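Local structure of metalloprotease stcE (Escherichia coli, 4DNY) at residues A[79-84]-A[115-120]; A[91-96]-A[106-111]. The protein is a secreted zinc metalloprotease of the metzincin type, a mucinase that probably cleaves O-linked glycoproteins and aids adhesion and immune evasion in enterohemorrhagic E. coli infection. All blocks are in the same frame, centred on the assembly; numbering follows the deposited sequence.

Contact 1: A[79-84]-A[115-120]; sequences KMVRFV and GQWFRS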
ATOM      1  N   LYS A  79       1.653  -7.998   7.710  1.00 13.49           N
ATOM      2  CA  LYS A  79       2.357  -7.155   6.755  1.00 12.69           C
ATOM      3  C   LYS A  79       1.757  -5.753   6.729  1.00 11.64           C
ATOM      4  O   LYS A  79       0.592  -5.540   7.008  1.00 12.08           O
ATOM      5  CB  LYS A  79       2.304  -7.766   5.346  1.00 13.08           C
ATOM      6  CG  LYS A  79       2.971  -9.104   5.242  1.00 15.81           C
ATOM      7  CD  LYS A  79       4.448  -9.051   5.540  1.00 17.24           C
ATOM      8  CE  LYS A  79       5.149 -10.417   5.370  1.00 21.58           C
ATOM      9  NZ  LYS A  79       6.590 -10.353   5.269  1.00 22.53           N
ATOM     10  N   MET A  80       2.576  -4.786   6.251  1.00 11.19           N
ATOM     11  CA  MET A  80       2.182  -3.368   6.222  1.00 10.46           C
ATOM     12  C   MET A  80       2.459  -2.729   4.875  1.00 10.19           C
ATOM     13  O   MET A  80       3.396  -3.107   4.180  1.00 10.64           O
ATOM     14  CB  MET A  80       2.849  -2.593   7.364  1.00 11.70           C
ATOM     15  CG  MET A  80       2.369  -3.039   8.696  1.00 13.52           C
ATOM     16  SD  MET A  80       3.255  -2.228  10.049  0.12 13.60           S
ATOM     17  CE  MET A  80       2.881  -0.447   9.835  1.00 16.51           C
ATOM     18  N   VAL A  81       1.653  -1.730   4.550  1.00  9.58           N
ATOM     19  CA  VAL A  81       1.847  -0.921   3.338  1.00  9.35           C
ATOM     20  C   VAL A  81       1.697   0.544   3.703  1.00  9.34           C
ATOM     21  O   VAL A  81       0.694   0.930   4.320  1.00  9.36           O
ATOM     22  CB  VAL A  81       0.846  -1.280   2.187  1.00  9.21           C
ATOM     23  CG1 VAL A  81       1.140  -0.424   0.947  1.00  9.96           C
ATOM     24  CG2 VAL A  81       1.006  -2.776   1.858  1.00 10.58           C
ATOM     25  N   ARG A  82       2.675   1.346   3.332  1.00 10.14           N
ATOM     26  CA  ARG A  82       2.635   2.795   3.515  1.00  9.57           C
ATOM     27  C   ARG A  82       2.574   3.469   2.165  1.00  9.32           C
ATOM     28  O   ARG A  82       3.223   3.023   1.210  1.00 10.28           O
ATOM     29  CB  ARG A  82       3.891   3.283   4.286  1.00 10.97           C
ATOM     30  CG  ARG A  82       3.830   4.778   4.571  1.00 11.49           C
ATOM     31  CD  ARG A  82       5.006   5.246   5.360  1.00 13.37           C
ATOM     32  NE  ARG A  82       5.018   4.676   6.728  1.00 14.13           N
ATOM     33  CZ  ARG A  82       5.989   3.946   7.244  1.00 15.38           C
ATOM     34  NH1 ARG A  82       7.071   3.640   6.487  1.00 17.33           N
ATOM     35  NH2 ARG A  82       5.962   3.507   8.511  1.00 18.31           N
ATOM     36  N   PHE A  83       1.771   4.519   2.045  1.00  9.31           N
ATOM     37  CA  PHE A  83       1.708   5.380   0.825  1.00  9.21           C
ATOM     38  C   PHE A  83       2.146   6.767   1.187  1.00  9.55           C
ATOM     39  O   PHE A  83       1.717   7.290   2.215  1.00 10.13           O
ATOM     40  CB  PHE A  83       0.291   5.469   0.278  1.00  9.03           C
ATOM     41  CG  PHE A  83      -0.194   4.195  -0.316  1.00  8.85           C
ATOM     42  CD1 PHE A  83      -0.086   3.966  -1.660  1.00  9.73           C
ATOM     43  CD2 PHE A  83      -0.787   3.205   0.482  1.00  9.83           C
ATOM     44  CE1 PHE A  83      -0.520   2.762  -2.206  1.00 10.49           C
ATOM     45  CE2 PHE A  83      -1.257   2.024  -0.077  1.00 10.44           C
ATOM     46  CZ  PHE A  83      -1.107   1.811  -1.409  1.00 11.23           C
ATOM     47  N   VAL A  84       2.976   7.363   0.330  1.00  9.64           N
ATOM     48  CA  VAL A  84       3.316   8.769   0.395  1.00 10.04           C
ATOM     49  C   VAL A  84       3.144   9.408  -0.952  1.00 10.30           C
ATOM     50  O   VAL A  84       3.831   9.014  -1.905  1.00 10.03           O
ATOM     51  CB  VAL A  84       4.792   8.985   0.912  1.00 11.12           C
ATOM     52  CG1 VAL A  84       5.081  10.492   1.040  1.00 11.95           C
ATOM     53  CG2 VAL A  84       5.028   8.212   2.189  1.00 12.92           C
ATOM     54  N   GLY A 115      -6.598 -11.630   8.183  1.00 13.71           N
ATOM     55  CA  GLY A 115      -7.307 -11.692   6.903  1.00 15.67           C
ATOM     56  C   GLY A 115      -7.947 -10.400   6.432  1.00 15.60           C
ATOM     57  O   GLY A 115      -8.697 -10.382   5.449  1.00 18.76           O
ATOM     58  N   GLN A 116      -7.684  -9.276   7.111  1.00 13.87           N
ATOM     59  CA  GLN A 116      -8.278  -7.989   6.756  1.00 14.71           C
ATOM     60  C   GLN A 116      -7.241  -6.848   6.884  1.00 12.86           C
ATOM     61  O   GLN A 116      -6.530  -6.764   7.860  1.00 11.23           O
ATOM     62  CB  GLN A 116      -9.466  -7.696   7.659  1.00 15.50           C
ATOM     63  CG  GLN A 116     -10.289  -6.446   7.283  1.00 17.85           C
ATOM     64  CD  GLN A 116     -11.467  -6.236   8.196  1.00 21.72           C
ATOM     65  OE1 GLN A 116     -12.422  -6.998   8.202  1.00 22.55           O
ATOM     66  NE2 GLN A 116     -11.370  -5.198   9.035  1.00 27.83           N
ATOM     67  N   TRP A 117      -7.265  -5.909   5.921  1.00 13.41           N
ATOM     68  CA  TRP A 117      -6.492  -4.710   6.021  1.00 13.02           C
ATOM     69  C   TRP A 117      -7.142  -3.713   6.980  1.00 13.14           C
ATOM     70  O   TRP A 117      -8.382  -3.485   6.918  1.00 15.95           O
ATOM     71  CB  TRP A 117      -6.353  -4.002   4.656  1.00 13.59           C
ATOM     72  CG  TRP A 117      -5.432  -4.702   3.711  1.00 13.62           C
ATOM     73  CD1 TRP A 117      -5.796  -5.453   2.659  1.00 14.73           C
ATOM     74  CD2 TRP A 117      -4.006  -4.769   3.808  1.00 13.45           C
ATOM     75  NE1 TRP A 117      -4.669  -5.973   2.042  1.00 15.74           N
ATOM     76  CE2 TRP A 117      -3.552  -5.542   2.729  1.00 14.47           C
ATOM     77  CE3 TRP A 117      -3.036  -4.216   4.707  1.00 11.85           C
ATOM     78  CZ2 TRP A 117      -2.196  -5.829   2.545  1.00 13.21           C
ATOM     79  CZ3 TRP A 117      -1.711  -4.472   4.520  1.00 13.49           C
ATOM     80  CH2 TRP A 117      -1.293  -5.273   3.414  1.00 14.52           C
ATOM     81  N   PHE A 118      -6.345  -3.120   7.866  1.00 12.70           N
ATOM     82  CA  PHE A 118      -6.735  -2.032   8.729  1.00 12.91           C
ATOM     83  C   PHE A 118      -5.954  -0.782   8.318  1.00 12.83           C
ATOM     84  O   PHE A 118      -4.749  -0.837   8.196  1.00 12.73           O
ATOM     85  CB  PHE A 118      -6.449  -2.370  10.187  1.00 13.19           C
ATOM     86  CG  PHE A 118      -7.327  -3.448  10.706  1.00 14.38           C
ATOM     87  CD1 PHE A 118      -8.484  -3.138  11.386  1.00 15.56           C
ATOM     88  CD2 PHE A 118      -7.012  -4.770  10.494  1.00 13.23           C
ATOM     89  CE1 PHE A 118      -9.325  -4.154  11.832  1.00 17.81           C
ATOM     90  CE2 PHE A 118      -7.890  -5.783  10.921  1.00 14.88           C
ATOM     91  CZ  PHE A 118      -9.011  -5.450  11.595  1.00 16.36           C
ATOM     92  N   ARG A 119      -6.645   0.326   8.137  1.00 13.79           N
ATOM     93  CA  ARG A 119      -6.040   1.607   7.849  1.00 13.13           C
ATOM     94  C   ARG A 119      -5.872   2.417   9.130  1.00 14.77           C
ATOM     95  O   ARG A 119      -6.800   2.613   9.900  1.00 15.45           O
ATOM     96  CB  ARG A 119      -6.885   2.380   6.815  1.00 14.89           C
ATOM     97  CG  ARG A 119      -6.191   3.634   6.320  1.00 17.72           C
ATOM     98  CD  ARG A 119      -7.018   4.349   5.237  1.00 19.72           C
ATOM     99  NE  ARG A 119      -8.199   4.995   5.735  1.00 23.27           N
ATOM    100  CZ  ARG A 119      -8.139   6.165   6.393  1.00 29.08           C
ATOM    101  NH1 ARG A 119      -6.951   6.766   6.598  1.00 29.93           N
ATOM    102  NH2 ARG A 119      -9.230   6.740   6.825  1.00 32.62           N
ATOM    103  N   SER A 120      -4.661   2.898   9.353  1.00 14.08           N
ATOM    104  CA  SER A 120      -4.357   3.769  10.487  1.00 16.72           C
ATOM    105  C   SER A 120      -5.203   5.010  10.445  1.00 20.25           C
ATOM    106  O   SER A 120      -5.237   5.716   9.459  1.00 20.17           O
ATOM    107  CB  SER A 120      -2.887   4.119  10.467  1.00 17.34           C
ATOM    108  OG  SER A 120      -2.563   4.944  11.582  1.00 21.84           O
TER
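Lys79, whose backbone O meets CZ3 of Trp117 at 3.6 Å, is anchored at its far end by two carbonyls: NZ donates to Leu49 O and Asn52 O. Two successive turns near -60° (chi1 -62°, chi2 -63°) bend the lysine away from the tryptophan before the outer part of the chain runs nearly straight to those acceptors. The contact with segment 115-120 is therefore made by the peptide of Lys79 and not by its charge.

Trp117 is the only residue of segment 115-120 that takes part. The outer rim of its six-membered ring does the touching: CH2 lies 3.7 Å from Val81 CG2, while CZ3 is 4.2 Å from the same methyl. Val81 and the indole cross at a slant. With CG1 opposite the backbone N (chi1 -178°), Val81 presents CG2, the branch beside its own N, to the ring. Met80 only grazes the edge, its CA near the ring plane and 4.4 Å from Trp117 CZ3.

No hydrogen bond joins the two segments, but the polar corner of the indole is satisfied: NE1 donates to Pro71 O, which helps fix the rotation of the ring. Tyr112 adds an edge-to-face aromatic contact with Trp117.

The CA atoms of Met80 and Trp117 are 8.8 Å apart because strand 107-113 runs between the two segments, antiparallel to both. Trp117 thus reaches past this middle strand, packing on Phe110 as it goes, to touch the next but one strand of the sheet. Leu70 and Gln72, in the loop after strand 67-69, also pack against the indole, and strand 80-86 pairs on its flank away from strand 107-113 with strand 54-60.

Contact 2: A[91-96]-A[106-111]; sequences STVFYG and NTLLFK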
ATOM      1  N   SER A  91      -5.303   9.487  -6.182  1.00 11.20           N
ATOM      2  CA  SER A  91      -5.403   8.062  -6.443  1.00 11.67           C
ATOM      3  C   SER A  91      -6.463   7.501  -5.468  1.00 12.71           C
ATOM      4  O   SER A  91      -6.726   8.093  -4.446  1.00 12.95           O
ATOM      5  CB  SER A  91      -4.095   7.342  -6.221  1.00 11.54           C
ATOM      6  OG  SER A  91      -3.093   7.796  -7.127  1.00 11.26           O
ATOM      7  N   THR A  92      -7.000   6.353  -5.819  1.00 13.19           N
ATOM      8  CA  THR A  92      -7.911   5.631  -4.921  1.00 13.48           C
ATOM      9  C   THR A  92      -7.165   4.370  -4.514  1.00 13.66           C
ATOM     10  O   THR A  92      -6.680   3.625  -5.403  1.00 14.35           O
ATOM     11  CB  THR A  92      -9.240   5.257  -5.590  1.00 15.00           C
ATOM     12  OG1 THR A  92      -9.896   6.479  -6.006  1.00 19.05           O
ATOM     13  CG2 THR A  92     -10.107   4.482  -4.585  1.00 16.52           C
ATOM     14  N   VAL A  93      -7.076   4.108  -3.201  1.00 12.64           N
ATOM     15  CA  VAL A  93      -6.534   2.850  -2.685  1.00 12.85           C
ATOM     16  C   VAL A  93      -7.678   1.980  -2.234  1.00 13.52           C
ATOM     17  O   VAL A  93      -8.475   2.378  -1.376  1.00 13.86           O
ATOM     18  CB  VAL A  93      -5.590   3.067  -1.520  1.00 10.72           C
ATOM     19  CG1 VAL A  93      -5.093   1.707  -0.970  1.00 12.19           C
ATOM     20  CG2 VAL A  93      -4.395   3.981  -1.975  1.00 11.76           C
ATOM     21  N   PHE A  94      -7.779   0.803  -2.838  1.00 14.61           N
ATOM     22  CA  PHE A  94      -8.810  -0.175  -2.533  1.00 15.78           C
ATOM     23  C   PHE A  94      -8.240  -1.216  -1.585  1.00 15.57           C
ATOM     24  O   PHE A  94      -7.169  -1.812  -1.849  1.00 16.82           O
ATOM     25  CB  PHE A  94      -9.300  -0.860  -3.840  1.00 16.70           C
ATOM     26  CG  PHE A  94      -9.917   0.069  -4.820  1.00 18.14           C
ATOM     27  CD1 PHE A  94     -11.271   0.319  -4.790  1.00 18.22           C
ATOM     28  CD2 PHE A  94      -9.117   0.715  -5.818  1.00 16.16           C
ATOM     29  CE1 PHE A  94     -11.813   1.177  -5.723  1.00 19.48           C
ATOM     30  CE2 PHE A  94      -9.673   1.597  -6.691  1.00 17.50           C
ATOM     31  CZ  PHE A  94     -11.033   1.827  -6.623  1.00 19.72           C
ATOM     32  N   TYR A  95      -8.980  -1.482  -0.503  1.00 15.68           N
ATOM     33  CA  TYR A  95      -8.527  -2.413   0.497  1.00 15.89           C
ATOM     34  C   TYR A  95      -9.740  -3.164   1.058  1.00 18.65           C
ATOM     35  O   TYR A  95     -10.548  -2.596   1.774  1.00 19.42           O
ATOM     36  CB  TYR A  95      -7.697  -1.716   1.577  1.00 15.04           C
ATOM     37  CG  TYR A  95      -8.366  -0.636   2.362  1.00 14.11           C
ATOM     38  CD1 TYR A  95      -8.658  -0.794   3.712  1.00 14.23           C
ATOM     39  CD2 TYR A  95      -8.670   0.594   1.769  1.00 11.83           C
ATOM     40  CE1 TYR A  95      -9.239   0.244   4.441  1.00 15.71           C
ATOM     41  CE2 TYR A  95      -9.198   1.625   2.475  1.00 12.82           C
ATOM     42  CZ  TYR A  95      -9.535   1.467   3.812  1.00 15.16           C
ATOM     43  OH  TYR A  95     -10.064   2.477   4.587  1.00 18.03           O
ATOM     44  N   GLY A  96      -9.832  -4.458   0.739  1.00 25.13           N
ATOM     45  CA  GLY A  96     -11.059  -5.214   1.045  1.00 26.07           C
ATOM     46  C   GLY A  96     -12.278  -4.590   0.404  1.00 25.56           C
ATOM     47  O   GLY A  96     -12.263  -4.324  -0.789  1.00 26.70           O
ATOM     48  N   ASN A 106      -0.217  13.625   1.252  1.00 13.97           N
ATOM     49  CA  ASN A 106      -0.746  12.746   2.259  1.00 15.47           C
ATOM     50  C   ASN A 106       0.039  11.420   2.389  1.00 15.84           C
ATOM     51  O   ASN A 106       0.641  10.954   1.431  1.00 13.23           O
ATOM     52  CB  ASN A 106      -2.204  12.525   2.038  1.00 16.29           C
ATOM     53  CG  ASN A 106      -3.014  13.764   2.494  1.00 21.99           C
ATOM     54  OD1 ASN A 106      -2.819  14.300   3.626  1.00 31.97           O
ATOM     55  ND2 ASN A 106      -3.884  14.185   1.690  1.00 25.68           N
ATOM     56  N   THR A 107       0.020  10.894   3.599  1.00 12.36           N
ATOM     57  CA  THR A 107       0.601   9.591   3.909  1.00 12.17           C
ATOM     58  C   THR A 107      -0.547   8.717   4.402  1.00 11.97           C
ATOM     59  O   THR A 107      -1.461   9.194   5.189  1.00 15.43           O
ATOM     60  CB  THR A 107       1.644   9.714   5.009  1.00 11.88           C
ATOM     61  OG1 THR A 107       2.780  10.406   4.553  1.00 13.14           O
ATOM     62  CG2 THR A 107       2.096   8.340   5.544  1.00 13.55           C
ATOM     63  N   LEU A 108      -0.572   7.462   3.982  1.00 11.06           N
ATOM     64  CA  LEU A 108      -1.539   6.473   4.436  1.00 10.72           C
ATOM     65  C   LEU A 108      -0.785   5.241   4.930  1.00 10.29           C
ATOM     66  O   LEU A 108       0.283   4.923   4.450  1.00  9.53           O
ATOM     67  CB  LEU A 108      -2.485   6.045   3.318  1.00 12.36           C
ATOM     68  CG  LEU A 108      -3.336   7.101   2.679  1.00 13.48           C
ATOM     69  CD1 LEU A 108      -4.043   6.496   1.471  1.00 16.02           C
ATOM     70  CD2 LEU A 108      -4.304   7.682   3.690  1.00 16.97           C
ATOM     71  N   LEU A 109      -1.347   4.508   5.896  1.00 10.65           N
ATOM     72  CA  LEU A 109      -0.676   3.338   6.426  1.00 10.17           C
ATOM     73  C   LEU A 109      -1.688   2.206   6.717  1.00  9.23           C
ATOM     74  O   LEU A 109      -2.779   2.484   7.270  1.00 10.01           O
ATOM     75  CB  LEU A 109       0.045   3.676   7.704  1.00  9.90           C
ATOM     76  CG  LEU A 109       0.915   2.587   8.349  1.00 10.22           C
ATOM     77  CD1 LEU A 109       2.103   2.218   7.411  1.00 10.49           C
ATOM     78  CD2 LEU A 109       1.449   3.031   9.689  1.00 11.36           C
ATOM     79  N   PHE A 110      -1.354   0.985   6.317  1.00  9.04           N
ATOM     80  CA  PHE A 110      -2.205  -0.190   6.397  1.00  9.01           C
ATOM     81  C   PHE A 110      -1.451  -1.353   7.019  1.00  9.44           C
ATOM     82  O   PHE A 110      -0.236  -1.496   6.829  1.00 10.19           O
ATOM     83  CB  PHE A 110      -2.695  -0.611   5.000  1.00 10.36           C
ATOM     84  CG  PHE A 110      -3.494   0.412   4.275  1.00 10.28           C
ATOM     85  CD1 PHE A 110      -4.890   0.405   4.302  1.00 10.91           C
ATOM     86  CD2 PHE A 110      -2.876   1.376   3.528  1.00  9.57           C
ATOM     87  CE1 PHE A 110      -5.619   1.357   3.624  1.00 12.16           C
ATOM     88  CE2 PHE A 110      -3.618   2.331   2.813  1.00 11.15           C
ATOM     89  CZ  PHE A 110      -4.998   2.282   2.863  1.00 12.50           C
ATOM     90  N   LYS A 111      -2.180  -2.197   7.764  1.00  9.59           N
ATOM     91  CA  LYS A 111      -1.679  -3.450   8.306  1.00  9.77           C
ATOM     92  C   LYS A 111      -2.743  -4.547   8.176  1.00  9.83           C
ATOM     93  O   LYS A 111      -3.894  -4.303   8.408  1.00 10.83           O
ATOM     94  CB  LYS A 111      -1.288  -3.272   9.789  1.00 10.99           C
ATOM     95  CG  LYS A 111      -0.724  -4.532  10.428  1.00 12.70           C
ATOM     96  CD  LYS A 111      -0.112  -4.288  11.787  1.00 14.59           C
ATOM     97  CE  LYS A 111       0.249  -5.576  12.460  1.00 18.47           C
ATOM     98  NZ  LYS A 111       1.055  -5.421  13.745  1.00 20.15           N
TER
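Phe110 drives one corner of its ring into the face of Tyr95. CE1 sits 3.5 Å above the tyrosine plane, over the ring centre, with Tyr95 CG its nearest atom at 3.6 Å. The pair is edge-to-face (T-shaped), with planes at 66° and centroids 4.8 Å apart. Tyr95 places CG between its backbone N and carbonyl carbon (chi1 60°), a turn that lays its ring across the end of the phenylalanine.

Val93 fills the angle beside this pair and divides its methyls between two neighbours. CG1 abuts the far end of the phenylalanine ring, 3.9 Å from Phe110 CZ, whereas CG2 meets Leu108 CD1 more loosely at 4.3 Å. The phenylalanine tip thus sits in the corner formed by the Tyr95 face and the Val93 methyl. The interlock is wholly apolar; the tyrosine hydroxyl is bonded beyond it, to Glu122 OE2.

Strands 91-95 and 107-111 run nearly parallel (12°) with axes 10.6 Å apart, too far for backbone pairing, so the side chains bridge the two sheets of the beta-sandwich. Val100 of strand 98-102, Leu70, and Trp117 of strand 116-119 pack around the joint.

Both contacts are buried and centred about 7 Å apart, yet they hold the fold in different directions. Contact 1 works within the five-stranded sheet, tying two strands across the one between them; contact 2 joins that middle strand, 107-113, to the three-stranded sheet. Neither has a hydrogen bond of its own, but contact 1 mixes a backbone carbonyl with apolar atoms, whereas contact 2 is purely aromatic and aliphatic. Segments 106-111 and 115-120 pair directly, through the probable hydrogen bonds of Phe118 N to Lys111 O and Ser120 N to Leu109 O. Packing of Trp117 on both Phe110 and Tyr95 makes the two contacts one continuous core.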